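Uroporphyrinogen-III synthetase (Pseudomonas syringae pv. tomato, PDB 3RE1) probably catalyses the ring closure of linear hydroxymethylbilane to uroporphyrinogen III, with loss of water, in porphyrin biosynthesis. Local coordinates at residues A28-L33 with I38-L43; P223-S228 with A252-A257; R230-A235 with R241-C246. One frame throughout, in Å; residues are numbered along the deposited sequence.

Contact 1. Residues A28-L33 with I38-L43; sequences ALARVL and IFSSSL
Ala30 and Ser40 meet where a helix lies almost antiparallel over the strand that follows it; the axes of these short segments run at 172° to each other, N to C, and come within 8.2 Å. Ser40 OG points at the helix and lies 3.9 Å from Ala30 CB, about equally far from Ala30 CA. Its first torsion (70°) sets the hydroxyl between backbone N and carbonyl carbon, and from there it rests against the alanine. Leu33, one helical turn further on, covers the other part of the same serine: its CD2 branch is 4.2 Å from Ser40 CB. Small serine and alanine groups thus let the two backbones come close.

At the end nearest the turn, Ile38 N donates a weak hydrogen bond to Leu33 O (3.3 Å), tying the start of the returning chain to the helix. Ile38 CB makes a loose apolar contact with Leu33 CG, while the rest of the side chain leads away from the helix.

The pair belongs to the beta-alpha-beta crossover of strand 16-19, helix 23-34 and strand 39-42. Leu19 of the neighbouring strand touches Ser40 and Ser42, and Leu29 and Val32 pack on Ala251 of helix 251-260.

Contact 2. Residues P223-S228 with A252-A257; sequences PLFVPS and AALLAA
The backbone N of Ala257, whose methyl group meets Phe225 across this contact, is shared between two helical carbonyls: it makes weak hydrogen bonds to Leu254 O (2.8 Å) and to Ala253 O (3.2 Å). Both bonds stay within the helix, and what it offers the strand is the side chains of Leu254 and Ala257.

Phe225 is the single residue of the strand that reaches the helix, and its ring is received by two side chains one turn apart. Leu254 comes at it obliquely with one branch, CD1, which is 3.7 Å from Phe225 CD2 and also close to CG and CB. The two side chains cross at about a right angle. Ala257 instead sits at the ring's edge, near its plane, with CB 4.1 Å from Phe225 CE2. The leucine reaches in because its CG stands opposite the backbone N (chi1 -176°), bringing the branched end nearer the strand than its CB direction alone would suggest. All three residues are buried.

The Phe225 side chain also touches Val198 and Ile244, on the two strands that flank its own. Phe225 therefore joins one face of the parallel sheet to helix 251-260, while its strand neighbours Leu224 and Val226 turn to the other face and pack against helix 229-238, the sheet being covered on both sides.

Contact 3. Residues R230-A235 with R241-C246; sequences RVASLA and RNVIDC
Val243 supplies most of the strand's share of this contact, setting its two methyl groups against two alanines of the preceding helix. Ala232 and Ala235 are three residues apart and so lie about one turn from each other on the same side of the helix, and the valine's fork spans them. CG1 presses on Ala232, 3.9 Å from its CB and equally near its CA, touching the helix backbone itself as well as the methyl. CG2 takes the next position along the helix and is 4.1 Å from Ala235 CB. The first torsion accounts for this division: with CG1 opposite the backbone N (chi1 -178°) and CG2 opposite the carbonyl carbon, the two branches diverge along the helix, one to each alanine.

Ala232 is the helix residue most covered, and it also has a second neighbour. Asp245, two residues beyond Val243, turns the end of its side chain to the helix, OD2 lying 4.2 Å from Ala232 CB. This is contact with a methyl group and not a polar bond; the carboxylate is at the solvent-exposed margin of the interface. Between them Ile244 faces the other way, onto Ala257 of helix 251-260.

The short helix and strand segments run nearly antiparallel (174°), their axes approaching to 8.7 Å, closing the beta-alpha-beta crossover of strand 224-226, helix 229-238 and strand 243-245. Ala232 also touches Val226, and Ala235 touches Leu224, so the same methyl groups serve two adjacent strands.

The chemistry is that of a small apolar interface: methyl against methyl, with a carboxylate at the margin. Since no polar bond joins the two segments, their fit depends on shape, and the short alanine side chains probably let one valine branch, CG1, reach the backbone at Ala232 CA.

All three contacts place a helix on one parallel sheet, whose strand order 2-1-3-4-5 is that of a flavodoxin-like domain. Contacts 1 and 3 close its first and last beta-alpha-beta units, at the two outermost strands, with centres about 21 Å apart and no touch. Along the chain contact 1 closes first; contact 3 is then nested in the loop closed by contact 2. In space contact 2 has its centre about 13 Å from that of contact 1 and about 10 Å from that of contact 3. Leu33 CD1 meets Leu255 CD2 at 3.4 Å, joining the helices of contacts 1 and 2, while neighbouring strands join contacts 2 and 3. Residues from both ends of the sequence thus build one domain.

Contact 1. Residues A28-L33 with I38-L43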
ATOM      1  N   ALA A  28       3.958  -6.291 -13.382  1.00 58.06           N
ATOM      2  CA  ALA A  28       5.039  -5.355 -13.681  1.00 56.26           C
ATOM      3  C   ALA A  28       6.265  -5.695 -12.878  1.00 59.45           C
ATOM      4  O   ALA A  28       7.390  -5.664 -13.385  1.00 62.18           O
ATOM      5  CB  ALA A  28       4.616  -3.943 -13.365  1.00 53.14           C
ATOM      6  N   LEU A  29       6.042  -5.999 -11.603  1.00 62.17           N
ATOM      7  CA  LEU A  29       7.118  -6.390 -10.722  1.00 62.10           C
ATOM      8  C   LEU A  29       7.750  -7.639 -11.307  1.00 63.26           C
ATOM      9  O   LEU A  29       8.971  -7.797 -11.300  1.00 64.72           O
ATOM     10  CB  LEU A  29       6.590  -6.675  -9.315  1.00 59.85           C
ATOM     11  CG  LEU A  29       7.646  -7.052  -8.267  1.00 64.72           C
ATOM     12  CD1 LEU A  29       8.713  -5.989  -8.183  1.00 66.33           C
ATOM     13  CD2 LEU A  29       7.030  -7.234  -6.889  1.00 70.29           C
ATOM     14  N   ALA A  30       6.899  -8.523 -11.811  1.00 62.53           N
ATOM     15  CA  ALA A  30       7.342  -9.785 -12.389  1.00 66.56           C
ATOM     16  C   ALA A  30       8.294  -9.497 -13.531  1.00 70.74           C
ATOM     17  O   ALA A  30       9.330 -10.152 -13.655  1.00 73.55           O
ATOM     18  CB  ALA A  30       6.161 -10.586 -12.883  1.00 62.10           C
ATOM     19  N   ARG A  31       7.939  -8.500 -14.345  1.00 71.63           N
ATOM     20  CA  ARG A  31       8.765  -8.055 -15.453  1.00 70.96           C
ATOM     21  C   ARG A  31      10.142  -7.552 -14.973  1.00 72.96           C
ATOM     22  O   ARG A  31      11.166  -8.161 -15.290  1.00 72.79           O
ATOM     23  CB  ARG A  31       8.034  -6.955 -16.233  1.00 74.31           C
ATOM     24  CG  ARG A  31       8.540  -6.758 -17.657  1.00 75.98           C
ATOM     25  CD  ARG A  31       8.096  -7.907 -18.580  1.00 80.92           C
ATOM     26  NE  ARG A  31       6.641  -7.946 -18.748  1.00 81.01           N
ATOM     27  CZ  ARG A  31       5.955  -7.174 -19.598  1.00 81.46           C
ATOM     28  NH1 ARG A  31       6.584  -6.288 -20.377  1.00 76.15           N
ATOM     29  NH2 ARG A  31       4.631  -7.282 -19.662  1.00 75.68           N
ATOM     30  N   VAL A  32      10.176  -6.457 -14.212  1.00 72.17           N
ATOM     31  CA  VAL A  32      11.459  -5.893 -13.786  1.00 71.14           C
ATOM     32  C   VAL A  32      12.326  -6.939 -13.097  1.00 73.82           C
ATOM     33  O   VAL A  32      13.560  -6.864 -13.136  1.00 75.43           O
ATOM     34  CB  VAL A  32      11.289  -4.682 -12.855  1.00 68.83           C
ATOM     35  CG1 VAL A  32      10.132  -4.915 -11.893  1.00 69.44           C
ATOM     36  CG2 VAL A  32      12.603  -4.449 -12.093  1.00 65.02           C
ATOM     37  N   LEU A  33      11.675  -7.916 -12.473  1.00 74.05           N
ATOM     38  CA  LEU A  33      12.378  -8.994 -11.802  1.00 73.46           C
ATOM     39  C   LEU A  33      12.926  -9.946 -12.868  1.00 74.43           C
ATOM     40  O   LEU A  33      14.098 -10.329 -12.832  1.00 76.28           O
ATOM     41  CB  LEU A  33      11.420  -9.720 -10.845  1.00 74.27           C
ATOM     42  CG  LEU A  33      11.721  -9.825  -9.336  1.00 72.95           C
ATOM     43  CD1 LEU A  33      12.258  -8.521  -8.760  1.00 71.73           C
ATOM     44  CD2 LEU A  33      10.447 -10.239  -8.605  1.00 67.93           C
ATOM     45  N   ILE A  38      15.779 -13.139 -12.322  1.00 68.97           N
ATOM     46  CA  ILE A  38      15.112 -13.748 -11.172  1.00 63.83           C
ATOM     47  C   ILE A  38      13.698 -14.184 -11.557  1.00 62.25           C
ATOM     48  O   ILE A  38      12.887 -13.380 -12.042  1.00 62.06           O
ATOM     49  CB  ILE A  38      15.013 -12.766  -9.975  1.00 64.13           C
ATOM     50  CG1 ILE A  38      16.384 -12.207  -9.607  1.00 61.98           C
ATOM     51  CG2 ILE A  38      14.458 -13.482  -8.757  1.00 66.83           C
ATOM     52  CD1 ILE A  38      17.421 -13.147  -9.081  1.00 45.63           C
ATOM     53  N   PHE A  39      13.403 -15.459 -11.336  1.00 58.79           N
ATOM     54  CA  PHE A  39      12.074 -15.998 -11.637  1.00 53.45           C
ATOM     55  C   PHE A  39      11.104 -15.600 -10.546  1.00 49.22           C
ATOM     56  O   PHE A  39      11.513 -15.251  -9.449  1.00 53.76           O
ATOM     57  CB  PHE A  39      12.137 -17.530 -11.748  1.00 49.00           C
ATOM     58  CG  PHE A  39      10.791 -18.187 -11.914  1.00 46.48           C
ATOM     59  CD1 PHE A  39      10.173 -18.238 -13.163  1.00 52.93           C
ATOM     60  CD2 PHE A  39      10.138 -18.750 -10.819  1.00 43.62           C
ATOM     61  CE1 PHE A  39       8.921 -18.861 -13.320  1.00 53.38           C
ATOM     62  CE2 PHE A  39       8.894 -19.371 -10.952  1.00 33.03           C
ATOM     63  CZ  PHE A  39       8.283 -19.428 -12.209  1.00 48.84           C
ATOM     64  N   SER A  40       9.818 -15.662 -10.838  1.00 46.63           N
ATOM     65  CA  SER A  40       8.805 -15.393  -9.838  1.00 50.06           C
ATOM     66  C   SER A  40       7.481 -15.927 -10.333  1.00 48.05           C
ATOM     67  O   SER A  40       7.286 -16.114 -11.518  1.00 54.53           O
ATOM     68  CB  SER A  40       8.693 -13.885  -9.579  1.00 52.92           C
ATOM     69  OG  SER A  40       8.112 -13.219 -10.685  1.00 55.38           O
ATOM     70  N   SER A  41       6.566 -16.186  -9.425  1.00 51.75           N
ATOM     71  CA  SER A  41       5.231 -16.581  -9.802  1.00 51.26           C
ATOM     72  C   SER A  41       4.268 -15.714  -9.003  1.00 54.95           C
ATOM     73  O   SER A  41       4.449 -15.495  -7.803  1.00 55.63           O
ATOM     74  CB  SER A  41       4.998 -18.036  -9.473  1.00 54.09           C
ATOM     75  OG  SER A  41       3.617 -18.345  -9.620  1.00 59.82           O
ATOM     76  N   SER A  42       3.233 -15.224  -9.665  1.00 53.53           N
ATOM     77  CA  SER A  42       2.331 -14.348  -8.993  1.00 51.99           C
ATOM     78  C   SER A  42       1.044 -15.011  -8.593  1.00 51.62           C
ATOM     79  O   SER A  42       0.371 -15.627  -9.402  1.00 51.78           O
ATOM     80  CB  SER A  42       2.069 -13.127  -9.860  1.00 53.19           C
ATOM     81  OG  SER A  42       3.283 -12.404 -10.036  1.00 56.56           O
ATOM     82  N   LEU A  43       0.731 -14.879  -7.312  1.00 55.81           N
ATOM     83  CA  LEU A  43      -0.534 -15.311  -6.733  1.00 58.40           C
ATOM     84  C   LEU A  43      -1.139 -14.088  -5.992  1.00 62.28           C
ATOM     85  O   LEU A  43      -0.870 -13.884  -4.806  1.00 59.54           O
ATOM     86  CB  LEU A  43      -0.300 -16.462  -5.754  1.00 55.96           C
ATOM     87  CG  LEU A  43      -1.512 -16.853  -4.906  1.00 54.97           C
ATOM     88  CD1 LEU A  43      -2.548 -17.525  -5.779  1.00 61.70           C
ATOM     89  CD2 LEU A  43      -1.105 -17.779  -3.809  1.00 57.70           C
TER

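Contact 2. Residues P223-S228 with A252-A257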
ATOM      1  N   PRO A 223      12.342 -17.395   3.423  1.00 42.67           N
ATOM      2  CA  PRO A 223      12.606 -15.967   3.543  1.00 44.13           C
ATOM      3  C   PRO A 223      11.360 -15.191   3.240  1.00 42.94           C
ATOM      4  O   PRO A 223      10.729 -15.410   2.213  1.00 45.60           O
ATOM      5  CB  PRO A 223      13.682 -15.716   2.501  1.00 44.19           C
ATOM      6  CG  PRO A 223      14.471 -17.023   2.532  1.00 51.22           C
ATOM      7  CD  PRO A 223      13.369 -18.077   2.618  1.00 47.62           C
ATOM      8  N   LEU A 224      11.002 -14.282   4.137  1.00 43.30           N
ATOM      9  CA  LEU A 224       9.828 -13.469   3.933  1.00 42.79           C
ATOM     10  C   LEU A 224      10.206 -12.003   3.776  1.00 41.31           C
ATOM     11  O   LEU A 224      10.732 -11.390   4.714  1.00 40.33           O
ATOM     12  CB  LEU A 224       8.846 -13.670   5.090  1.00 39.28           C
ATOM     13  CG  LEU A 224       7.631 -12.739   5.114  1.00 39.63           C
ATOM     14  CD1 LEU A 224       6.775 -12.979   3.896  1.00 30.49           C
ATOM     15  CD2 LEU A 224       6.866 -12.932   6.416  1.00 22.10           C
ATOM     16  N   PHE A 225       9.905 -11.444   2.608  1.00 40.93           N
ATOM     17  CA  PHE A 225      10.228 -10.052   2.294  1.00 40.97           C
ATOM     18  C   PHE A 225       9.068  -9.051   2.556  1.00 40.63           C
ATOM     19  O   PHE A 225       8.114  -8.928   1.770  1.00 36.77           O
ATOM     20  CB  PHE A 225      10.690  -9.958   0.833  1.00 43.83           C
ATOM     21  CG  PHE A 225      11.977 -10.683   0.562  1.00 43.38           C
ATOM     22  CD1 PHE A 225      11.975 -12.053   0.322  1.00 40.95           C
ATOM     23  CD2 PHE A 225      13.201 -10.000   0.602  1.00 41.19           C
ATOM     24  CE1 PHE A 225      13.167 -12.734   0.115  1.00 38.82           C
ATOM     25  CE2 PHE A 225      14.391 -10.652   0.404  1.00 36.38           C
ATOM     26  CZ  PHE A 225      14.386 -12.034   0.148  1.00 40.24           C
ATOM     27  N   VAL A 226       9.166  -8.354   3.684  1.00 35.96           N
ATOM     28  CA  VAL A 226       8.147  -7.422   4.123  1.00 31.73           C
ATOM     29  C   VAL A 226       8.526  -5.993   3.773  1.00 32.25           C
ATOM     30  O   VAL A 226       9.709  -5.634   3.786  1.00 33.84           O
ATOM     31  CB  VAL A 226       7.944  -7.538   5.630  1.00 33.38           C
ATOM     32  CG1 VAL A 226       7.785  -8.990   5.952  1.00 36.56           C
ATOM     33  CG2 VAL A 226       9.133  -6.918   6.403  1.00 25.85           C
ATOM     34  N   PRO A 227       7.527  -5.152   3.476  1.00 32.64           N
ATOM     35  CA  PRO A 227       7.741  -3.771   3.065  1.00 32.62           C
ATOM     36  C   PRO A 227       8.218  -2.837   4.169  1.00 39.85           C
ATOM     37  O   PRO A 227       8.859  -1.824   3.870  1.00 43.29           O
ATOM     38  CB  PRO A 227       6.350  -3.337   2.574  1.00 34.56           C
ATOM     39  CG  PRO A 227       5.550  -4.589   2.446  1.00 37.02           C
ATOM     40  CD  PRO A 227       6.089  -5.460   3.518  1.00 36.37           C
ATOM     41  N   SER A 228       7.924  -3.153   5.436  1.00 41.70           N
ATOM     42  CA  SER A 228       8.284  -2.242   6.523  1.00 38.09           C
ATOM     43  C   SER A 228       8.395  -2.888   7.899  1.00 36.73           C
ATOM     44  O   SER A 228       8.053  -4.051   8.072  1.00 37.09           O
ATOM     45  CB  SER A 228       7.269  -1.115   6.568  1.00 34.72           C
ATOM     46  OG  SER A 228       5.978  -1.639   6.876  1.00 36.83           O
ATOM     47  N   ALA A 252      12.959  -1.795  -6.629  1.00 61.94           N
ATOM     48  CA  ALA A 252      14.338  -1.565  -6.227  1.00 62.63           C
ATOM     49  C   ALA A 252      14.588  -2.084  -4.829  1.00 63.61           C
ATOM     50  O   ALA A 252      15.344  -3.034  -4.646  1.00 63.17           O
ATOM     51  CB  ALA A 252      14.671  -0.094  -6.305  1.00 62.90           C
ATOM     52  N   ALA A 253      13.926  -1.473  -3.848  1.00 65.63           N
ATOM     53  CA  ALA A 253      14.126  -1.829  -2.436  1.00 64.61           C
ATOM     54  C   ALA A 253      14.148  -3.350  -2.233  1.00 62.71           C
ATOM     55  O   ALA A 253      14.765  -3.863  -1.287  1.00 54.28           O
ATOM     56  CB  ALA A 253      13.053  -1.170  -1.561  1.00 64.18           C
ATOM     57  N   LEU A 254      13.492  -4.060  -3.149  1.00 60.04           N
ATOM     58  CA  LEU A 254      13.481  -5.515  -3.124  1.00 63.37           C
ATOM     59  C   LEU A 254      14.779  -6.099  -3.656  1.00 64.43           C
ATOM     60  O   LEU A 254      15.406  -6.945  -3.008  1.00 66.48           O
ATOM     61  CB  LEU A 254      12.292  -6.062  -3.922  1.00 62.85           C
ATOM     62  CG  LEU A 254      12.120  -7.575  -3.895  1.00 58.35           C
ATOM     63  CD1 LEU A 254      12.226  -8.089  -2.449  1.00 64.11           C
ATOM     64  CD2 LEU A 254      10.776  -7.926  -4.504  1.00 61.61           C
ATOM     65  N   LEU A 255      15.184  -5.658  -4.838  1.00 63.21           N
ATOM     66  CA  LEU A 255      16.425  -6.145  -5.409  1.00 62.93           C
ATOM     67  C   LEU A 255      17.543  -5.862  -4.411  1.00 64.31           C
ATOM     68  O   LEU A 255      18.394  -6.727  -4.163  1.00 66.97           O
ATOM     69  CB  LEU A 255      16.710  -5.460  -6.742  1.00 62.73           C
ATOM     70  CG  LEU A 255      15.532  -5.464  -7.723  1.00 62.34           C
ATOM     71  CD1 LEU A 255      15.868  -4.639  -8.928  1.00 60.56           C
ATOM     72  CD2 LEU A 255      15.182  -6.880  -8.125  1.00 63.03           C
ATOM     73  N   ALA A 256      17.525  -4.666  -3.819  1.00 60.01           N
ATOM     74  CA  ALA A 256      18.528  -4.298  -2.840  1.00 58.42           C
ATOM     75  C   ALA A 256      18.518  -5.279  -1.682  1.00 61.86           C
ATOM     76  O   ALA A 256      19.572  -5.555  -1.077  1.00 63.59           O
ATOM     77  CB  ALA A 256      18.295  -2.892  -2.341  1.00 59.70           C
ATOM     78  N   ALA A 257      17.337  -5.820  -1.378  1.00 61.79           N
ATOM     79  CA  ALA A 257      17.215  -6.757  -0.262  1.00 66.83           C
ATOM     80  C   ALA A 257      17.705  -8.146  -0.637  1.00 68.62           C
ATOM     81  O   ALA A 257      18.356  -8.820   0.171  1.00 72.96           O
ATOM     82  CB  ALA A 257      15.788  -6.820   0.243  1.00 67.54           C
TER

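Contact 3. Residues R230-A235 with R241-C246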
ATOM      1  N   ARG A 230       6.711  -2.227  10.482  1.00 29.05           N
ATOM      2  CA  ARG A 230       5.333  -2.478  10.891  1.00 25.25           C
ATOM      3  C   ARG A 230       4.897  -3.863  10.450  1.00 25.07           C
ATOM      4  O   ARG A 230       4.364  -4.638  11.242  1.00 34.25           O
ATOM      5  CB  ARG A 230       4.427  -1.406  10.282  1.00 19.97           C
ATOM      6  CG  ARG A 230       2.957  -1.566  10.592  1.00 27.07           C
ATOM      7  CD  ARG A 230       2.230  -0.279  10.195  1.00 31.61           C
ATOM      8  NE  ARG A 230       1.088  -0.071  11.061  1.00 43.73           N
ATOM      9  CZ  ARG A 230       0.813   1.069  11.683  1.00 46.73           C
ATOM     10  NH1 ARG A 230       1.593   2.141  11.536  1.00 37.97           N
ATOM     11  NH2 ARG A 230      -0.271   1.131  12.450  1.00 53.21           N
ATOM     12  N   VAL A 231       5.148  -4.172   9.181  1.00 26.88           N
ATOM     13  CA  VAL A 231       4.775  -5.442   8.597  1.00 22.81           C
ATOM     14  C   VAL A 231       5.683  -6.533   9.125  1.00 26.90           C
ATOM     15  O   VAL A 231       5.230  -7.666   9.353  1.00 23.82           O
ATOM     16  CB  VAL A 231       4.838  -5.391   7.068  1.00 25.91           C
ATOM     17  CG1 VAL A 231       4.567  -6.788   6.448  1.00 16.01           C
ATOM     18  CG2 VAL A 231       3.817  -4.387   6.581  1.00 28.17           C
ATOM     19  N   ALA A 232       6.950  -6.186   9.354  1.00 23.47           N
ATOM     20  CA  ALA A 232       7.891  -7.141   9.907  1.00 27.84           C
ATOM     21  C   ALA A 232       7.361  -7.645  11.253  1.00 28.44           C
ATOM     22  O   ALA A 232       7.449  -8.843  11.562  1.00 28.45           O
ATOM     23  CB  ALA A 232       9.243  -6.487  10.109  1.00 29.85           C
ATOM     24  N   SER A 233       6.794  -6.724  12.039  1.00 26.31           N
ATOM     25  CA  SER A 233       6.309  -7.055  13.374  1.00 25.74           C
ATOM     26  C   SER A 233       5.050  -7.941  13.316  1.00 28.35           C
ATOM     27  O   SER A 233       4.891  -8.792  14.140  1.00 26.62           O
ATOM     28  CB  SER A 233       6.072  -5.785  14.207  1.00 29.58           C
ATOM     29  OG  SER A 233       5.368  -6.095  15.395  1.00 29.83           O
ATOM     30  N   LEU A 234       4.182  -7.764  12.321  1.00 32.96           N
ATOM     31  CA  LEU A 234       3.009  -8.631  12.226  1.00 37.31           C
ATOM     32  C   LEU A 234       3.444 -10.037  11.900  1.00 41.35           C
ATOM     33  O   LEU A 234       2.808 -10.993  12.332  1.00 40.24           O
ATOM     34  CB  LEU A 234       2.047  -8.176  11.125  1.00 39.13           C
ATOM     35  CG  LEU A 234       1.248  -6.865  11.255  1.00 39.78           C
ATOM     36  CD1 LEU A 234       0.582  -6.551   9.927  1.00 32.69           C
ATOM     37  CD2 LEU A 234       0.212  -6.977  12.365  1.00 35.09           C
ATOM     38  N   ALA A 235       4.531 -10.156  11.140  1.00 43.89           N
ATOM     39  CA  ALA A 235       5.046 -11.467  10.717  1.00 43.86           C
ATOM     40  C   ALA A 235       5.750 -12.198  11.824  1.00 41.46           C
ATOM     41  O   ALA A 235       5.580 -13.387  11.943  1.00 36.04           O
ATOM     42  CB  ALA A 235       5.988 -11.317   9.533  1.00 39.36           C
ATOM     43  N   ARG A 241      10.176 -17.031  10.816  1.00 41.55           N
ATOM     44  CA  ARG A 241      11.511 -17.059  11.422  1.00 43.96           C
ATOM     45  C   ARG A 241      12.603 -16.311  10.634  1.00 44.44           C
ATOM     46  O   ARG A 241      13.690 -16.066  11.150  1.00 46.07           O
ATOM     47  CB  ARG A 241      11.947 -18.498  11.649  1.00 39.59           C
ATOM     48  CG  ARG A 241      10.905 -19.380  12.299  1.00 36.62           C
ATOM     49  CD  ARG A 241      11.156 -20.862  11.937  1.00 34.91           C
ATOM     50  NE  ARG A 241       9.887 -21.571  11.827  1.00 45.34           N
ATOM     51  CZ  ARG A 241       9.642 -22.559  10.970  1.00 52.15           C
ATOM     52  NH1 ARG A 241      10.590 -22.969  10.140  1.00 47.05           N
ATOM     53  NH2 ARG A 241       8.440 -23.137  10.942  1.00 51.88           N
ATOM     54  N   ASN A 242      12.324 -15.972   9.385  1.00 47.27           N
ATOM     55  CA  ASN A 242      13.312 -15.297   8.548  1.00 48.25           C
ATOM     56  C   ASN A 242      12.680 -14.091   7.855  1.00 47.98           C
ATOM     57  O   ASN A 242      12.369 -14.142   6.679  1.00 46.80           O
ATOM     58  CB  ASN A 242      13.905 -16.272   7.518  1.00 43.70           C
ATOM     59  CG  ASN A 242      15.096 -15.664   6.762  1.00 56.14           C
ATOM     60  OD1 ASN A 242      15.599 -14.602   7.154  1.00 58.83           O
ATOM     61  ND2 ASN A 242      15.534 -16.314   5.660  1.00 48.25           N
ATOM     62  N   VAL A 243      12.485 -13.014   8.605  1.00 48.33           N
ATOM     63  CA  VAL A 243      11.826 -11.833   8.089  1.00 51.62           C
ATOM     64  C   VAL A 243      12.826 -10.831   7.542  1.00 51.51           C
ATOM     65  O   VAL A 243      13.723 -10.386   8.247  1.00 53.96           O
ATOM     66  CB  VAL A 243      10.963 -11.161   9.158  1.00 52.77           C
ATOM     67  CG1 VAL A 243      10.247  -9.933   8.561  1.00 50.00           C
ATOM     68  CG2 VAL A 243       9.971 -12.187   9.729  1.00 50.47           C
ATOM     69  N   ILE A 244      12.650 -10.482   6.274  1.00 50.11           N
ATOM     70  CA  ILE A 244      13.563  -9.576   5.608  1.00 51.46           C
ATOM     71  C   ILE A 244      12.871  -8.266   5.362  1.00 52.38           C
ATOM     72  O   ILE A 244      11.938  -8.184   4.568  1.00 52.37           O
ATOM     73  CB  ILE A 244      14.083 -10.178   4.256  1.00 55.43           C
ATOM     74  CG1 ILE A 244      14.852 -11.491   4.535  1.00 52.47           C
ATOM     75  CG2 ILE A 244      14.937  -9.141   3.499  1.00 48.50           C
ATOM     76  CD1 ILE A 244      13.970 -12.690   4.786  1.00 45.63           C
ATOM     77  N   ASP A 245      13.347  -7.243   6.054  1.00 55.75           N
ATOM     78  CA  ASP A 245      12.768  -5.909   5.974  1.00 60.27           C
ATOM     79  C   ASP A 245      13.355  -5.156   4.760  1.00 61.20           C
ATOM     80  O   ASP A 245      14.566  -4.997   4.667  1.00 63.35           O
ATOM     81  CB  ASP A 245      13.055  -5.161   7.292  1.00 60.07           C
ATOM     82  CG  ASP A 245      12.284  -3.829   7.421  1.00 68.47           C
ATOM     83  OD1 ASP A 245      12.141  -3.073   6.406  1.00 61.97           O
ATOM     84  OD2 ASP A 245      11.835  -3.538   8.567  1.00 71.44           O
ATOM     85  N   CYS A 246      12.495  -4.732   3.833  1.00 61.38           N
ATOM     86  CA  CYS A 246      12.894  -3.930   2.673  1.00 64.97           C
ATOM     87  C   CYS A 246      12.436  -2.495   2.958  1.00 67.45           C
ATOM     88  O   CYS A 246      11.423  -2.281   3.644  1.00 71.70           O
ATOM     89  CB  CYS A 246      12.184  -4.425   1.406  1.00 63.79           C
ATOM     90  SG  CYS A 246      12.117  -6.238   1.168  1.00 71.38           S
TER